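Protocadherin-19 isoform 1 (Danio rerio, PDB 5CO1) mediates calcium-dependent homophilic cell adhesion, acting most strongly in complex with the classical cadherin cdh2, and is essential for early neurulation in the anterior neural plate. Local coordinates at residues Phe4-Pro7 with Val8-Val11; Lys56-Pro59 with Lys60-Val63; Glu180-Asp183 with Met184-Leu187. All blocks are in the same frame, centred on the assembly; numbering follows the deposited sequence.

Overall arrangement
The chain is a rod of two cadherin repeats joined end to end, with calcium ions in the linker between them. Contacts 1 and 2 belong to the first repeat, their centres 15 Å apart and their nearest atoms about 7 Å apart, so they do not touch. Both lie near the calcium ion bound by Asp25, Leu26 and Thr61: contact 2 supplies Thr61, while the side chain of Asp5 in contact 1 is about 8 Å away. Contact 3 lies in the second repeat on the opposite side of the chain's centre, 65 Å from contact 1 and 66 Å from contact 2, centre to centre, and includes Glu180, a probable calcium ligand.

Contact 1. Residues Phe4-Pro7 with Val8-Val11; sequences FDEP and VYTV
Tyr9 folds its ring back under the loop Phe4-Pro7 that leads into the first strand of the cadherin repeat, a Greek-key beta sandwich. With chi1 at -58° its CG lies beside the backbone N and anti to the carbonyl carbon, which sends the ring back along the chain toward the preceding turn. The closer packing centres on this ring. Glu6 CB sits over one face as a CH-pi contact, 4.0 Å from the centroid of the Tyr9 ring and displaced toward the rim. Beyond the ring, Tyr9 OH approaches the edge of the Phe4 ring and lies 3.5 Å from Phe4 CB, the two aromatic side chains crossing at about a right angle. Phe4 is buried against Leu26, Ala28 and Cys96, and Tyr9 also touches Leu26 and Cys96, so both aromatics suit the inner side of the loop. Tyrosine adds a hydroxyl where the turn presents a backbone N-H to be satisfied.

The other side is looser. The Glu6 chain bends at chi2 and carries its carboxylate away from the ring, and Asp5 is likewise exposed, as suits charged groups. Pro7 restricts the backbone just before the strand; its CB meets Val8 CG2 only at 4.4 Å. From there the chain pairs in parallel with strand 94-103, Tyr9 bonding through its backbone to Lys97 and Ile99. Across the turn, Glu6 N donates to Tyr9 OH at 3.1 Å, with an almost straight N-H...O angle of 176°.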
ATOM      1  N   PHE A   4     -12.629  32.671   4.454  1.00 47.66           N
ATOM      2  CA  PHE A   4     -11.387  31.950   4.235  1.00 46.96           C
ATOM      3  C   PHE A   4     -10.671  32.487   2.991  1.00 51.56           C
ATOM      4  O   PHE A   4     -11.318  32.890   2.021  1.00 52.23           O
ATOM      5  CB  PHE A   4     -11.642  30.440   4.093  1.00 48.11           C
ATOM      6  CG  PHE A   4     -11.945  29.750   5.392  1.00 49.87           C
ATOM      7  CD1 PHE A   4     -10.922  29.413   6.275  1.00 49.38           C
ATOM      8  CD2 PHE A   4     -13.260  29.495   5.773  1.00 57.09           C
ATOM      9  CE1 PHE A   4     -11.199  28.842   7.514  1.00 49.71           C
ATOM     10  CE2 PHE A   4     -13.546  28.908   7.006  1.00 57.65           C
ATOM     11  CZ  PHE A   4     -12.513  28.554   7.864  1.00 55.13           C
ATOM     12  N   ASP A   5      -9.337  32.539   3.042  1.00 51.28           N
ATOM     13  CA  ASP A   5      -8.560  33.154   1.965  1.00 51.12           C
ATOM     14  C   ASP A   5      -8.928  32.476   0.671  1.00 48.12           C
ATOM     15  O   ASP A   5      -9.152  33.121  -0.336  1.00 56.12           O
ATOM     16  CB  ASP A   5      -7.036  33.068   2.212  1.00 58.09           C
ATOM     17  CG  ASP A   5      -6.544  33.963   3.398  1.00 64.90           C
ATOM     18  OD1 ASP A   5      -7.151  35.010   3.667  1.00 83.90           O
ATOM     19  OD2 ASP A   5      -5.519  33.641   4.049  1.00 74.08           O
ATOM     20  N   GLU A   6      -9.020  31.162   0.707  1.00 51.40           N
ATOM     21  CA  GLU A   6      -9.463  30.399  -0.446  1.00 53.11           C
ATOM     22  C   GLU A   6     -10.685  29.620  -0.027  1.00 50.33           C
ATOM     23  O   GLU A   6     -10.862  29.359   1.156  1.00 52.93           O
ATOM     24  CB  GLU A   6      -8.352  29.451  -0.911  1.00 56.61           C
ATOM     25  CG  GLU A   6      -7.190  30.144  -1.616  1.00 65.99           C
ATOM     26  CD  GLU A   6      -7.617  30.859  -2.896  1.00 79.39           C
ATOM     27  OE1 GLU A   6      -7.971  32.050  -2.808  1.00 95.86           O
ATOM     28  OE2 GLU A   6      -7.661  30.228  -3.981  1.00 90.30           O
ATOM     29  N   PRO A   7     -11.580  29.328  -0.977  1.00 54.65           N
ATOM     30  CA  PRO A   7     -12.730  28.396  -0.783  1.00 54.52           C
ATOM     31  C   PRO A   7     -12.359  26.897  -0.618  1.00 55.49           C
ATOM     32  O   PRO A   7     -13.105  26.159   0.014  1.00 57.79           O
ATOM     33  CB  PRO A   7     -13.554  28.576  -2.081  1.00 52.07           C
ATOM     34  CG  PRO A   7     -12.598  29.148  -3.091  1.00 53.52           C
ATOM     35  CD  PRO A   7     -11.563  29.935  -2.327  1.00 53.05           C
ATOM     36  N   VAL A   8     -11.332  26.447  -1.342  1.00 55.00           N
ATOM     37  CA  VAL A   8     -10.837  25.075  -1.291  1.00 55.34           C
ATOM     38  C   VAL A   8      -9.294  25.048  -1.214  1.00 54.42           C
ATOM     39  O   VAL A   8      -8.634  25.744  -1.953  1.00 51.30           O
ATOM     40  CB  VAL A   8     -11.236  24.321  -2.571  1.00 59.86           C
ATOM     41  CG1 VAL A   8     -10.622  22.924  -2.596  1.00 63.61           C
ATOM     42  CG2 VAL A   8     -12.749  24.245  -2.691  1.00 61.26           C
ATOM     43  N   TYR A   9      -8.734  24.194  -0.366  1.00 53.54           N
ATOM     44  CA  TYR A   9      -7.294  24.108  -0.182  1.00 52.05           C
ATOM     45  C   TYR A   9      -6.926  22.657  -0.409  1.00 53.61           C
ATOM     46  O   TYR A   9      -7.720  21.786  -0.092  1.00 54.14           O
ATOM     47  CB  TYR A   9      -6.902  24.479   1.251  1.00 52.08           C
ATOM     48  CG  TYR A   9      -7.325  25.856   1.718  1.00 52.82           C
ATOM     49  CD1 TYR A   9      -8.539  26.043   2.386  1.00 57.05           C
ATOM     50  CD2 TYR A   9      -6.465  26.934   1.633  1.00 49.62           C
ATOM     51  CE1 TYR A   9      -8.898  27.276   2.905  1.00 53.15           C
ATOM     52  CE2 TYR A   9      -6.816  28.169   2.144  1.00 49.57           C
ATOM     53  CZ  TYR A   9      -8.031  28.337   2.781  1.00 52.97           C
ATOM     54  OH  TYR A   9      -8.383  29.570   3.296  1.00 52.52           O
ATOM     55  N   THR A  10      -5.776  22.399  -1.044  1.00 57.81           N
ATOM     56  CA  THR A  10      -5.283  21.027  -1.225  1.00 56.48           C
ATOM     57  C   THR A  10      -3.835  20.879  -0.802  1.00 47.76           C
ATOM     58  O   THR A  10      -3.001  21.676  -1.121  1.00 46.61           O
ATOM     59  CB  THR A  10      -5.469  20.493  -2.668  1.00 62.34           C
ATOM     60  OG1 THR A  10      -4.575  21.158  -3.556  1.00 73.60           O
ATOM     61  CG2 THR A  10      -6.897  20.701  -3.169  1.00 63.90           C
ATOM     62  N   VAL A  11      -3.570  19.892   0.026  1.00 52.05           N
ATOM     63  CA  VAL A  11      -2.294  19.802   0.707  1.00 53.84           C
ATOM     64  C   VAL A  11      -1.849  18.379   0.551  1.00 49.74           C
ATOM     65  O   VAL A  11      -2.681  17.485   0.452  1.00 41.87           O
ATOM     66  CB  VAL A  11      -2.372  20.152   2.216  1.00 53.21           C
ATOM     67  CG1 VAL A  11      -2.309  21.655   2.409  1.00 57.58           C
ATOM     68  CG2 VAL A  11      -3.667  19.656   2.791  1.00 56.32           C
TER

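Contact 2. Residues Lys56-Pro59 with Lys60-Val63. With CA (calcium ion), chain H.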
ATOM      1  N   LYS A  56      -6.698  16.905  13.922  1.00 64.22           N
ATOM      2  CA  LYS A  56      -7.258  17.843  14.870  1.00 65.70           C
ATOM      3  C   LYS A  56      -7.043  19.262  14.354  1.00 70.80           C
ATOM      4  O   LYS A  56      -6.149  19.508  13.539  1.00 68.61           O
ATOM      5  CB  LYS A  56      -6.608  17.659  16.239  1.00 67.18           C
ATOM      6  CG  LYS A  56      -5.116  17.957  16.301  1.00 73.22           C
ATOM      7  CD  LYS A  56      -4.525  17.648  17.679  1.00 74.01           C
ATOM      8  CE  LYS A  56      -3.020  17.913  17.729  1.00 78.33           C
ATOM      9  NZ  LYS A  56      -2.181  16.933  16.973  1.00 78.10           N
ATOM     10  N   ILE A  57      -7.874  20.188  14.819  1.00 73.00           N
ATOM     11  CA  ILE A  57      -7.682  21.606  14.511  1.00 71.20           C
ATOM     12  C   ILE A  57      -7.736  22.485  15.768  1.00 64.78           C
ATOM     13  O   ILE A  57      -8.573  22.299  16.621  1.00 69.86           O
ATOM     14  CB  ILE A  57      -8.708  22.097  13.473  1.00 66.77           C
ATOM     15  CG1 ILE A  57      -8.428  23.550  13.085  1.00 69.25           C
ATOM     16  CG2 ILE A  57     -10.125  21.951  14.003  1.00 71.50           C
ATOM     17  CD1 ILE A  57      -9.533  24.178  12.247  1.00 67.68           C
ATOM     18  N   ASP A  58      -6.840  23.455  15.849  1.00 66.99           N
ATOM     19  CA  ASP A  58      -6.837  24.428  16.930  1.00 75.54           C
ATOM     20  C   ASP A  58      -7.968  25.442  16.758  1.00 77.17           C
ATOM     21  O   ASP A  58      -7.972  26.226  15.807  1.00 80.08           O
ATOM     22  CB  ASP A  58      -5.492  25.160  16.980  1.00 74.92           C
ATOM     23  CG  ASP A  58      -5.381  26.090  18.171  1.00 83.10           C
ATOM     24  OD1 ASP A  58      -6.293  26.920  18.381  1.00 87.03           O
ATOM     25  OD2 ASP A  58      -4.377  25.994  18.904  1.00 87.99           O
ATOM     26  N   PRO A  59      -8.894  25.491  17.723  1.00 80.70           N
ATOM     27  CA  PRO A  59     -10.088  26.301  17.507  1.00 78.77           C
ATOM     28  C   PRO A  59      -9.773  27.783  17.397  1.00 73.94           C
ATOM     29  O   PRO A  59     -10.578  28.524  16.866  1.00 65.82           O
ATOM     30  CB  PRO A  59     -10.921  26.031  18.757  1.00 75.90           C
ATOM     31  CG  PRO A  59      -9.894  25.777  19.801  1.00 78.07           C
ATOM     32  CD  PRO A  59      -8.785  25.038  19.119  1.00 76.25           C
ATOM     33  N   LYS A  60      -8.623  28.202  17.917  1.00 78.56           N
ATOM     34  CA  LYS A  60      -8.247  29.617  17.950  1.00 86.16           C
ATOM     35  C   LYS A  60      -7.450  30.068  16.710  1.00 83.91           C
ATOM     36  O   LYS A  60      -7.744  31.120  16.160  1.00 76.49           O
ATOM     37  CB  LYS A  60      -7.457  29.920  19.234  1.00 95.19           C
ATOM     38  CG  LYS A  60      -7.411  31.395  19.599  1.00105.99           C
ATOM     39  CD  LYS A  60      -6.692  31.646  20.921  1.00117.84           C
ATOM     40  CE  LYS A  60      -6.234  33.097  21.033  1.00122.67           C
ATOM     41  NZ  LYS A  60      -5.203  33.298  22.089  1.00122.07           N
ATOM     42  N   THR A  61      -6.436  29.293  16.303  1.00 84.30           N
ATOM     43  CA  THR A  61      -5.534  29.652  15.184  1.00 80.26           C
ATOM     44  C   THR A  61      -5.993  29.122  13.810  1.00 75.68           C
ATOM     45  O   THR A  61      -5.526  29.600  12.769  1.00 67.76           O
ATOM     46  CB  THR A  61      -4.128  29.082  15.414  1.00 77.17           C
ATOM     47  OG1 THR A  61      -4.234  27.722  15.854  1.00 76.67           O
ATOM     48  CG2 THR A  61      -3.395  29.882  16.445  1.00 77.81           C
ATOM     49  N   GLY A  62      -6.852  28.101  13.822  1.00 69.47           N
ATOM     50  CA  GLY A  62      -7.210  27.352  12.614  1.00 67.14           C
ATOM     51  C   GLY A  62      -6.089  26.523  12.003  1.00 62.40           C
ATOM     52  O   GLY A  62      -6.059  26.302  10.800  1.00 61.91           O
ATOM     53  N   VAL A  63      -5.150  26.084  12.828  1.00 61.75           N
ATOM     54  CA  VAL A  63      -4.095  25.201  12.375  1.00 58.92           C
ATOM     55  C   VAL A  63      -4.562  23.754  12.458  1.00 55.67           C
ATOM     56  O   VAL A  63      -4.941  23.294  13.520  1.00 63.27           O
ATOM     57  CB  VAL A  63      -2.815  25.407  13.212  1.00 59.86           C
ATOM     58  CG1 VAL A  63      -2.032  24.115  13.341  1.00 64.21           C
ATOM     59  CG2 VAL A  63      -1.938  26.487  12.579  1.00 55.79           C
TER
HETATM   60 CA    CA H1004      -4.448  30.937  11.319  1.00 69.75          CA
HETATM   61  O   HOH W   1      -3.481  31.905   9.786  1.00 80.71           O
HETATM   62  O   HOH W   2      -6.188  32.445  11.748  1.00 67.16           O
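The carboxylate of Asp58 is the flat group of this turn, and backbone N-H groups of Lys60 and Thr61 reach it from different directions. Lys60 N lies 2.7 Å from Asp58 OD1, nearly in line with the C-O bond. Thr61 N donates to the same oxygen from above one face, 59° out of the plane, at 3.2 Å from Asp58 OD1. Over that face too stands the Thr61 hydroxyl, its OG1 3.1 Å from Asp58 CG. Asp58 can serve both donors because its CG is anti to the backbone N (chi1 -174°), which swings the carboxylate over the start of the turn. A short acidic side chain suits this position: it holds an acceptor within reach of the N-H groups two and three residues ahead.

Together with the backbone bond from Gly62 N to Asp58 O, 3.0 Å long, these contacts make an Asx motif at the bend of a beta hairpin, between strands 55-57 and 63-66. Pro59, Lys60 and Thr61 take right-handed helical backbone angles, to which proline is well suited; Gly62 then turns left-handed (phi 67°), a conformation glycine adopts easily. The hairpin is joined below the bend by Asp58 N donating to Val63 O at 3.0 Å. Ile57 CG1 packs 3.5 Å from that same Val63 O, while its branched side chain also meets Tyr41 and Phe43 of strand 39-46. The bend turns the Thr61 carbonyl to the calcium ion: Thr61 O binds it at 2.2 Å, alongside Asp25 OD1, Leu26 O and two waters.

Contact 3. Residues Glu180-Asp183 with Met184-Leu187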
ATOM      1  N   GLU A 180      14.295 -40.860  -8.776  1.00121.71           N
ATOM      2  CA  GLU A 180      15.376 -41.691  -8.237  1.00130.19           C
ATOM      3  C   GLU A 180      16.597 -40.821  -7.900  1.00133.06           C
ATOM      4  O   GLU A 180      17.137 -40.897  -6.788  1.00132.27           O
ATOM      5  CB  GLU A 180      15.780 -42.822  -9.212  1.00142.52           C
ATOM      6  CG  GLU A 180      14.813 -43.132 -10.358  1.00154.57           C
ATOM      7  CD  GLU A 180      13.415 -43.518  -9.901  1.00159.11           C
ATOM      8  OE1 GLU A 180      12.434 -43.091 -10.555  1.00145.58           O
ATOM      9  OE2 GLU A 180      13.297 -44.268  -8.908  1.00156.69           O
ATOM     10  N   GLN A 181      17.009 -39.980  -8.850  1.00130.55           N
ATOM     11  CA  GLN A 181      18.132 -39.054  -8.642  1.00129.60           C
ATOM     12  C   GLN A 181      17.787 -37.983  -7.602  1.00119.42           C
ATOM     13  O   GLN A 181      18.540 -37.751  -6.659  1.00104.44           O
ATOM     14  CB  GLN A 181      18.540 -38.384  -9.967  1.00135.77           C
ATOM     15  CG  GLN A 181      19.207 -39.311 -10.984  1.00136.58           C
ATOM     16  CD  GLN A 181      20.724 -39.399 -10.824  1.00138.76           C
ATOM     17  OE1 GLN A 181      21.426 -38.385 -10.821  1.00131.26           O
ATOM     18  NE2 GLN A 181      21.238 -40.620 -10.733  1.00132.17           N
ATOM     19  N   ARG A 182      16.638 -37.338  -7.779  1.00122.29           N
ATOM     20  CA  ARG A 182      16.205 -36.279  -6.874  1.00118.36           C
ATOM     21  C   ARG A 182      14.703 -36.360  -6.583  1.00 99.60           C
ATOM     22  O   ARG A 182      13.860 -36.233  -7.485  1.00 75.37           O
ATOM     23  CB  ARG A 182      16.567 -34.903  -7.453  1.00129.35           C
ATOM     24  CG  ARG A 182      18.029 -34.505  -7.281  1.00133.60           C
ATOM     25  CD  ARG A 182      18.302 -33.932  -5.895  1.00134.73           C
ATOM     26  NE  ARG A 182      18.113 -32.478  -5.843  1.00130.31           N
ATOM     27  CZ  ARG A 182      17.758 -31.795  -4.756  1.00120.58           C
ATOM     28  NH1 ARG A 182      17.606 -30.479  -4.823  1.00121.74           N
ATOM     29  NH2 ARG A 182      17.541 -32.415  -3.603  1.00117.20           N
ATOM     30  N   ASP A 183      14.391 -36.443  -5.293  1.00 94.16           N
ATOM     31  CA  ASP A 183      13.045 -36.751  -4.821  1.00100.48           C
ATOM     32  C   ASP A 183      12.264 -35.483  -4.424  1.00108.54           C
ATOM     33  O   ASP A 183      11.215 -35.171  -5.008  1.00 93.50           O
ATOM     34  CB  ASP A 183      13.177 -37.699  -3.626  1.00105.94           C
ATOM     35  CG  ASP A 183      11.961 -37.698  -2.729  1.00113.23           C
ATOM     36  OD1 ASP A 183      10.832 -37.903  -3.238  1.00121.47           O
ATOM     37  OD2 ASP A 183      12.155 -37.569  -1.499  1.00116.27           O
ATOM     38  N   MET A 184      12.753 -34.820  -3.372  1.00121.30           N
ATOM     39  CA  MET A 184      12.271 -33.511  -2.916  1.00111.74           C
ATOM     40  C   MET A 184      13.087 -32.417  -3.595  1.00109.77           C
ATOM     41  O   MET A 184      14.235 -32.631  -3.981  1.00120.76           O
ATOM     42  CB  MET A 184      12.443 -33.391  -1.391  1.00112.37           C
ATOM     43  CG  MET A 184      11.399 -32.534  -0.682  1.00126.65           C
ATOM     44  SD  MET A 184       9.711 -33.193  -0.749  1.00149.71           S
ATOM     45  CE  MET A 184       8.952 -32.442   0.692  1.00136.42           C
ATOM     46  N   TYR A 185      12.508 -31.231  -3.706  1.00109.43           N
ATOM     47  CA  TYR A 185      13.293 -30.016  -3.901  1.00106.47           C
ATOM     48  C   TYR A 185      12.926 -28.925  -2.895  1.00102.16           C
ATOM     49  O   TYR A 185      11.789 -28.862  -2.406  1.00 92.43           O
ATOM     50  CB  TYR A 185      13.094 -29.498  -5.313  1.00101.06           C
ATOM     51  CG  TYR A 185      13.790 -30.320  -6.362  1.00 98.88           C
ATOM     52  CD1 TYR A 185      13.163 -31.400  -6.954  1.00103.78           C
ATOM     53  CD2 TYR A 185      15.063 -29.984  -6.799  1.00105.63           C
ATOM     54  CE1 TYR A 185      13.789 -32.130  -7.955  1.00105.77           C
ATOM     55  CE2 TYR A 185      15.697 -30.702  -7.798  1.00107.52           C
ATOM     56  CZ  TYR A 185      15.057 -31.778  -8.375  1.00104.29           C
ATOM     57  OH  TYR A 185      15.698 -32.506  -9.352  1.00 90.77           O
ATOM     58  N   ASN A 186      13.900 -28.078  -2.570  1.00104.99           N
ATOM     59  CA  ASN A 186      13.597 -26.787  -1.977  1.00 97.07           C
ATOM     60  C   ASN A 186      13.899 -25.603  -2.898  1.00 92.20           C
ATOM     61  O   ASN A 186      15.050 -25.290  -3.213  1.00 82.38           O
ATOM     62  CB  ASN A 186      14.262 -26.637  -0.619  1.00103.40           C
ATOM     63  CG  ASN A 186      13.264 -26.276   0.458  1.00115.58           C
ATOM     64  OD1 ASN A 186      12.661 -27.162   1.061  1.00124.37           O
ATOM     65  ND2 ASN A 186      12.960 -24.982   0.586  1.00112.56           N
ATOM     66  N   LEU A 187      12.822 -24.969  -3.344  1.00 92.39           N
ATOM     67  CA  LEU A 187      12.893 -23.804  -4.211  1.00 85.49           C
ATOM     68  C   LEU A 187      12.740 -22.519  -3.425  1.00 82.18           C
ATOM     69  O   LEU A 187      11.869 -22.400  -2.550  1.00 78.38           O
ATOM     70  CB  LEU A 187      11.760 -23.861  -5.229  1.00 81.20           C
ATOM     71  CG  LEU A 187      11.750 -25.041  -6.188  1.00 73.24           C
ATOM     72  CD1 LEU A 187      10.845 -24.690  -7.358  1.00 77.52           C
ATOM     73  CD2 LEU A 187      13.148 -25.407  -6.679  1.00 69.34           C
TER
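Arg182 bends back alongside the ring of Tyr185, three residues further on, approaching it obliquely and touching it with both its aliphatic part and its guanidinium. The first torsion (-79°) places CG beside the backbone N, and further bends at chi2 and chi3 bring the guanidinium forward alongside Tyr185. Arg182 CB consequently meets the phenol end, 3.2 Å from Tyr185 OH, while Arg182 NH1 comes to 3.3 Å from Tyr185 CD2. The result is an off-centre cation-pi contact, Arg182 CZ lying 4.3 Å from the ring centroid of Tyr185, with the two planes 62° apart rather than stacked. Met184 O lies over a face of the guanidinium, 3.3 Å from Arg182 NH2, too poorly angled for a hydrogen bond.

The segment 180-183 begins at the last residue of the DRE motif of cadherins, whose Asp178 and Glu180 probably bind calcium at the end of this repeat; the turn carries the chain from there into strand 184-193 of the beta sandwich. Tyr185 turns inward, packing on Pro159 and Leu177 and meeting Phe160 edge to face, so its ring has a buried apolar setting and a charged neighbour. The flexible Met184 side chain touches Ala206 and Lys208 of strand 200-210. Asp183 pairs through its backbone with Val209, and its exposed carboxylate lies loosely beside Met184.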